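Local coordinates for protein NEDD8-conjugating enzyme UBC12 (Saccharomyces cerevisiae, PDB 3O2U) that accepts the ubiquitin-like protein Rub1 (NEDD8) from its E1 enzyme as a thioester and catalyses its covalent attachment to other proteins, chiefly the cullin Cdc53, at residues R33-L38 against S54-D59; N26-R31 against F88-P93. All blocks are in the same frame, centred on the assembly; numbering follows the deposited sequence. Where two conformers were deposited one is given.

Interaction 1. Residues R33-L38 against S54-D59; sequences RLKRDL and SPDSAD. With GOL (glycerol), chain C.
Lys35 NZ is held by two groups: it forms a salt bridge to Asp56 OD1 at 2.7 Å and weak hydrogen bonds to O2 and O3 of a glycerol. The lysine chain does not run out straight. It bends twice near its end (chi3 66°, chi4 57°), which turns NZ toward the Asp56 carboxylate, where it uses the syn lone pair of OD1. The other carboxylate oxygen, Asp56 OD2, accepts from glycerol O2 at 2.6 Å, so the glycerol bridges ammonium and carboxylate. Its O1 takes a hydrogen bond from Ser54 OG at 2.8 Å. That serine hydroxyl also accepts from the backbone, Asp56 N to Ser54 OG being 2.8 Å, and this ST turn helps fix the start of the type I turn that presents the aspartate.

Beneath the charges lies Pro55, whose ring faces the helix. Its CG sits 3.7 Å from Lys35 CG, where the aliphatic part of the lysine crosses it at a slant, and meets Leu38 CD1 tip to tip at 3.9 Å. Leu34 crosses the ring at about a right angle, with its CD2 4.1 Å from Pro55 CB. An alanine in place of Lys35 would probably leave the Asp56 carboxylate without its charged mate and strip one apolar wall from the proline ring.

On another side of the helix, Arg33 NE pairs with Asp37 OD1 one turn on. The contact joins the helix 29-39 to the loop that links strands 47-51 and 65-70. Glycerol is probably from the crystallisation liquor, so its bridging role need not exist in the cell; the chemistry is that of a small apolar patch round Pro55, with an ion pair at its more exposed edge.

Interaction 2. Residues N26-R31 against F88-P93; sequences NLSAAR and FNEVYP
Ala30, in the first turn of helix 29-39, comes down on the type I turn Asn89-Tyr92, and its CA lies only 4.9 Å from that of Tyr92. The small alanine side chain probably permits so close an approach: Ala30 CB sits 3.1 Å from Tyr92 O and 3.4 Å from Glu90 O, while Ala30 CA makes a CA-H...O contact with the same tyrosine carbonyl. A water bridges the backbones too, accepting from Ala30 N and donating to Glu90 O.

The side chain of Glu90 reaches the helix start with both oxygens. Ser28 OG donates to Glu90 OE1 at 2.6 Å, on its syn lone pair, and as N-cap accepts from Arg31 N at 3.3 Å. Arg31 grips the other oxygen side-on, with NE 2.8 Å and NH2 3.0 Å from Glu90 OE2, both from one face of the carboxylate. That atom lies in the guanidinium plane, although the two flat groups are turned 65° apart. The bend of Glu90 at chi2 (-55°) brings the carboxylate round to these donors, and the helix N-terminus would probably favour its negative charge. On the turn itself, Asn89 OD1 accepts from Val91 N in an Asx turn.

Tyr92 has Pro93, which follows a cis peptide bond, over one ring face and Phe88 over the other. Its hydroxyl bonds Asp37, further along the helix. The contact thus seats the first turn of helix 29-39 against the loop between strands 82-87 and 98-101, at one end of the antiparallel sheet of the ubiquitin-conjugating fold.

Helix 29-39 is common to both: interaction 2 holds its first turn and interaction 1 its later part, with the contact centres about 7 Å apart. Two polar ties cross between them. Tyr92 OH lies 2.5 Å from Asp37 OD2, a probable hydrogen bond that connects the 88-93 loop to the helix segment of interaction 1, and Arg31 NH1 lies 3.0 Å from Ser57 O, reaching back to the loop of interaction 1, where it also meets Asp59 O. Arg31 therefore links both loops. Together they tie two loops of the sheet to one helix, away from the predicted thioester-forming Cys117.

Interaction 1. Residues R33-L38 against S54-D59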
# COMPACT_ATOMS: atom_id res chain seq x y z
N ARG A 33 -6.83 15.89 -2.52
CA ARG A 33 -7.47 14.88 -1.68
C ARG A 33 -6.44 14.04 -0.91
O ARG A 33 -6.61 13.76 0.27
CB ARG A 33 -8.38 14.00 -2.53
CG ARG A 33 -8.88 12.73 -1.81
CD ARG A 33 -9.90 13.04 -0.68
NE ARG A 33 -9.90 11.87 0.21
CZ ARG A 33 -10.69 10.82 0.08
NH1 ARG A 33 -11.67 10.82 -0.82
NH2 ARG A 33 -10.54 9.78 0.90
N LEU A 34 -5.36 13.64 -1.56
CA LEU A 34 -4.30 12.94 -0.84
C LEU A 34 -3.66 13.82 0.26
O LEU A 34 -3.38 13.33 1.36
CB LEU A 34 -3.24 12.40 -1.81
CG LEU A 34 -2.05 11.69 -1.14
CD1 LEU A 34 -2.50 10.57 -0.21
CD2 LEU A 34 -1.07 11.16 -2.19
N LYS A 35 -3.42 15.10 -0.02
CA LYS A 35 -2.91 15.99 1.04
C LYS A 35 -3.84 16.01 2.26
O LYS A 35 -3.39 15.97 3.41
CB LYS A 35 -2.76 17.42 0.52
CG LYS A 35 -1.55 17.65 -0.36
CD LYS A 35 -1.59 19.05 -0.95
CE LYS A 35 -1.47 20.12 0.14
NZ LYS A 35 -0.22 19.96 0.93
N ARG A 36 -5.14 16.08 2.01
CA ARG A 36 -6.14 16.07 3.06
C ARG A 36 -6.11 14.74 3.85
O ARG A 36 -6.18 14.73 5.07
CB ARG A 36 -7.51 16.42 2.46
CG ARG A 36 -8.70 15.54 2.79
CD ARG A 36 -9.96 16.01 2.02
NE ARG A 36 -11.09 15.07 2.10
CZ ARG A 36 -12.21 15.17 1.39
NH1 ARG A 36 -12.38 16.17 0.53
NH2 ARG A 36 -13.16 14.27 1.54
N ASP A 37 -6.00 13.62 3.14
CA ASP A 37 -5.86 12.32 3.82
C ASP A 37 -4.58 12.26 4.67
O ASP A 37 -4.60 11.72 5.78
CB ASP A 37 -5.81 11.17 2.80
CG ASP A 37 -7.17 10.85 2.22
OD1 ASP A 37 -8.09 11.69 2.31
OD2 ASP A 37 -7.30 9.72 1.67
N LEU A 38 -3.48 12.77 4.15
CA LEU A 38 -2.21 12.80 4.89
C LEU A 38 -2.28 13.72 6.09
O LEU A 38 -1.76 13.41 7.16
CB LEU A 38 -1.06 13.25 3.99
CG LEU A 38 -0.55 12.22 2.98
CD1 LEU A 38 0.26 12.93 1.90
CD2 LEU A 38 0.29 11.17 3.70
N SER A 54 5.93 13.61 -2.96
CA SER A 54 4.82 14.36 -2.34
C SER A 54 3.71 14.74 -3.33
O SER A 54 3.99 15.04 -4.49
CB SER A 54 5.36 15.64 -1.70
OG SER A 54 4.31 16.54 -1.36
N PRO A 55 2.44 14.75 -2.86
CA PRO A 55 1.35 15.28 -3.69
C PRO A 55 1.53 16.79 -3.95
O PRO A 55 0.79 17.38 -4.75
CB PRO A 55 0.10 15.03 -2.84
CG PRO A 55 0.63 14.88 -1.42
CD PRO A 55 1.95 14.19 -1.59
N ASP A 56 2.49 17.40 -3.27
CA ASP A 56 2.76 18.84 -3.43
C ASP A 56 3.46 19.24 -4.73
O ASP A 56 3.69 20.43 -4.95
CB ASP A 56 3.63 19.34 -2.28
CG ASP A 56 2.87 19.42 -0.98
OD1 ASP A 56 1.67 19.73 -1.02
OD2 ASP A 56 3.50 19.18 0.08
N SER A 57 3.82 18.28 -5.57
CA SER A 57 4.44 18.64 -6.84
C SER A 57 3.39 18.96 -7.90
O SER A 57 2.27 18.45 -7.84
CB SER A 57 5.40 17.55 -7.33
OG SER A 57 4.68 16.45 -7.88
N ALA A 58 3.73 19.83 -8.85
CA ALA A 58 2.81 20.15 -9.94
C ALA A 58 3.18 19.28 -11.14
O ALA A 58 2.54 19.35 -12.19
CB ALA A 58 2.90 21.62 -10.31
N ASP A 59 4.21 18.46 -10.95
CA ASP A 59 4.68 17.57 -12.00
C ASP A 59 3.74 16.37 -12.14
O ASP A 59 3.79 15.43 -11.36
CB ASP A 59 6.11 17.10 -11.70
CG ASP A 59 6.70 16.30 -12.84
OD1 ASP A 59 6.00 16.06 -13.85
OD2 ASP A 59 7.88 15.91 -12.73
C1 GOL C . 2.77 15.64 2.40
O1 GOL C . 3.50 15.66 1.18
C2 GOL C . 2.43 17.07 2.79
O2 GOL C . 1.95 17.73 1.64
C3 GOL C . 1.36 17.11 3.87
O3 GOL C . 0.12 17.53 3.32

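Interaction 2. Residues N26-R31 against F88-P93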
# COMPACT_ATOMS: atom_id res chain seq x y z
N ASN A 26 -1.88 25.38 -9.17
CA ASN A 26 -3.01 24.64 -8.62
C ASN A 26 -2.69 23.16 -8.66
O ASN A 26 -2.15 22.66 -9.65
CB ASN A 26 -4.27 24.89 -9.44
CG ASN A 26 -4.80 26.30 -9.29
OD1 ASN A 26 -5.33 26.88 -10.24
ND2 ASN A 26 -4.65 26.87 -8.10
N LEU A 27 -3.03 22.46 -7.58
CA LEU A 27 -2.81 21.02 -7.55
C LEU A 27 -4.04 20.29 -8.10
O LEU A 27 -5.15 20.77 -7.96
CB LEU A 27 -2.50 20.58 -6.12
CG LEU A 27 -1.19 21.06 -5.49
CD1 LEU A 27 -1.06 20.53 -4.07
CD2 LEU A 27 0.02 20.63 -6.32
N SER A 28 -3.84 19.14 -8.72
CA SER A 28 -4.96 18.34 -9.22
C SER A 28 -5.91 17.93 -8.09
O SER A 28 -5.53 17.95 -6.92
CB SER A 28 -4.44 17.09 -9.92
OG SER A 28 -3.83 16.22 -8.99
N ALA A 29 -7.14 17.56 -8.45
CA ALA A 29 -8.12 17.09 -7.46
C ALA A 29 -7.57 15.90 -6.66
O ALA A 29 -7.78 15.83 -5.44
CB ALA A 29 -9.43 16.70 -8.14
N ALA A 30 -6.90 14.98 -7.35
CA ALA A 30 -6.33 13.80 -6.70
C ALA A 30 -5.29 14.17 -5.65
O ALA A 30 -5.26 13.60 -4.55
CB ALA A 30 -5.73 12.85 -7.74
N ARG A 31 -4.43 15.13 -5.97
CA ARG A 31 -3.38 15.53 -5.03
C ARG A 31 -3.89 16.32 -3.84
O ARG A 31 -3.39 16.15 -2.72
CB ARG A 31 -2.24 16.27 -5.76
CG ARG A 31 -1.55 15.32 -6.71
CD ARG A 31 -0.42 15.89 -7.54
NE ARG A 31 -0.03 14.89 -8.53
CZ ARG A 31 1.16 14.79 -9.11
NH1 ARG A 31 2.12 15.65 -8.80
NH2 ARG A 31 1.38 13.84 -10.00
N PHE A 88 0.09 6.47 -6.05
CA PHE A 88 -1.18 7.11 -6.38
C PHE A 88 -1.16 7.62 -7.82
O PHE A 88 -0.17 8.19 -8.25
CB PHE A 88 -1.44 8.28 -5.45
CG PHE A 88 -1.58 7.88 -4.02
CD1 PHE A 88 -2.83 7.82 -3.43
CD2 PHE A 88 -0.47 7.52 -3.27
CE1 PHE A 88 -2.97 7.42 -2.12
CE2 PHE A 88 -0.60 7.12 -1.96
CZ PHE A 88 -1.85 7.08 -1.38
N ASN A 89 -2.24 7.40 -8.55
CA ASN A 89 -2.38 8.00 -9.88
C ASN A 89 -3.30 9.22 -9.81
O ASN A 89 -3.79 9.57 -8.73
CB ASN A 89 -2.86 6.96 -10.90
CG ASN A 89 -4.21 6.39 -10.54
OD1 ASN A 89 -5.03 7.04 -9.89
ND2 ASN A 89 -4.47 5.16 -10.98
N GLU A 90 -3.54 9.87 -10.94
CA GLU A 90 -4.29 11.13 -10.93
C GLU A 90 -5.78 10.89 -10.78
O GLU A 90 -6.59 11.81 -10.90
CB GLU A 90 -3.98 11.96 -12.19
CG GLU A 90 -2.58 12.59 -12.16
CD GLU A 90 -2.36 13.43 -10.91
OE1 GLU A 90 -3.02 14.49 -10.79
OE2 GLU A 90 -1.53 13.03 -10.05
N VAL A 91 -6.15 9.65 -10.49
CA VAL A 91 -7.55 9.27 -10.42
C VAL A 91 -8.00 8.91 -8.99
O VAL A 91 -9.14 8.54 -8.75
CB VAL A 91 -7.85 8.20 -11.50
CG1 VAL A 91 -8.69 7.07 -10.99
CG2 VAL A 91 -8.48 8.89 -12.73
N TYR A 92 -7.09 9.07 -8.03
CA TYR A 92 -7.47 9.03 -6.61
C TYR A 92 -8.45 10.18 -6.34
O TYR A 92 -8.24 11.30 -6.79
CB TYR A 92 -6.22 9.20 -5.75
CG TYR A 92 -6.44 8.92 -4.28
CD1 TYR A 92 -6.74 7.64 -3.84
CD2 TYR A 92 -6.32 9.94 -3.34
CE1 TYR A 92 -6.94 7.38 -2.50
CE2 TYR A 92 -6.51 9.69 -1.98
CZ TYR A 92 -6.81 8.40 -1.58
OH TYR A 92 -7.01 8.11 -0.24
N PRO A 93 -9.52 9.91 -5.57
CA PRO A 93 -9.86 8.69 -4.82
C PRO A 93 -10.79 7.74 -5.57
O PRO A 93 -11.34 6.83 -4.96
CB PRO A 93 -10.62 9.26 -3.61
CG PRO A 93 -11.35 10.41 -4.18
CD PRO A 93 -10.54 10.95 -5.36
O HOH W 1 -7.12 14.49 -10.22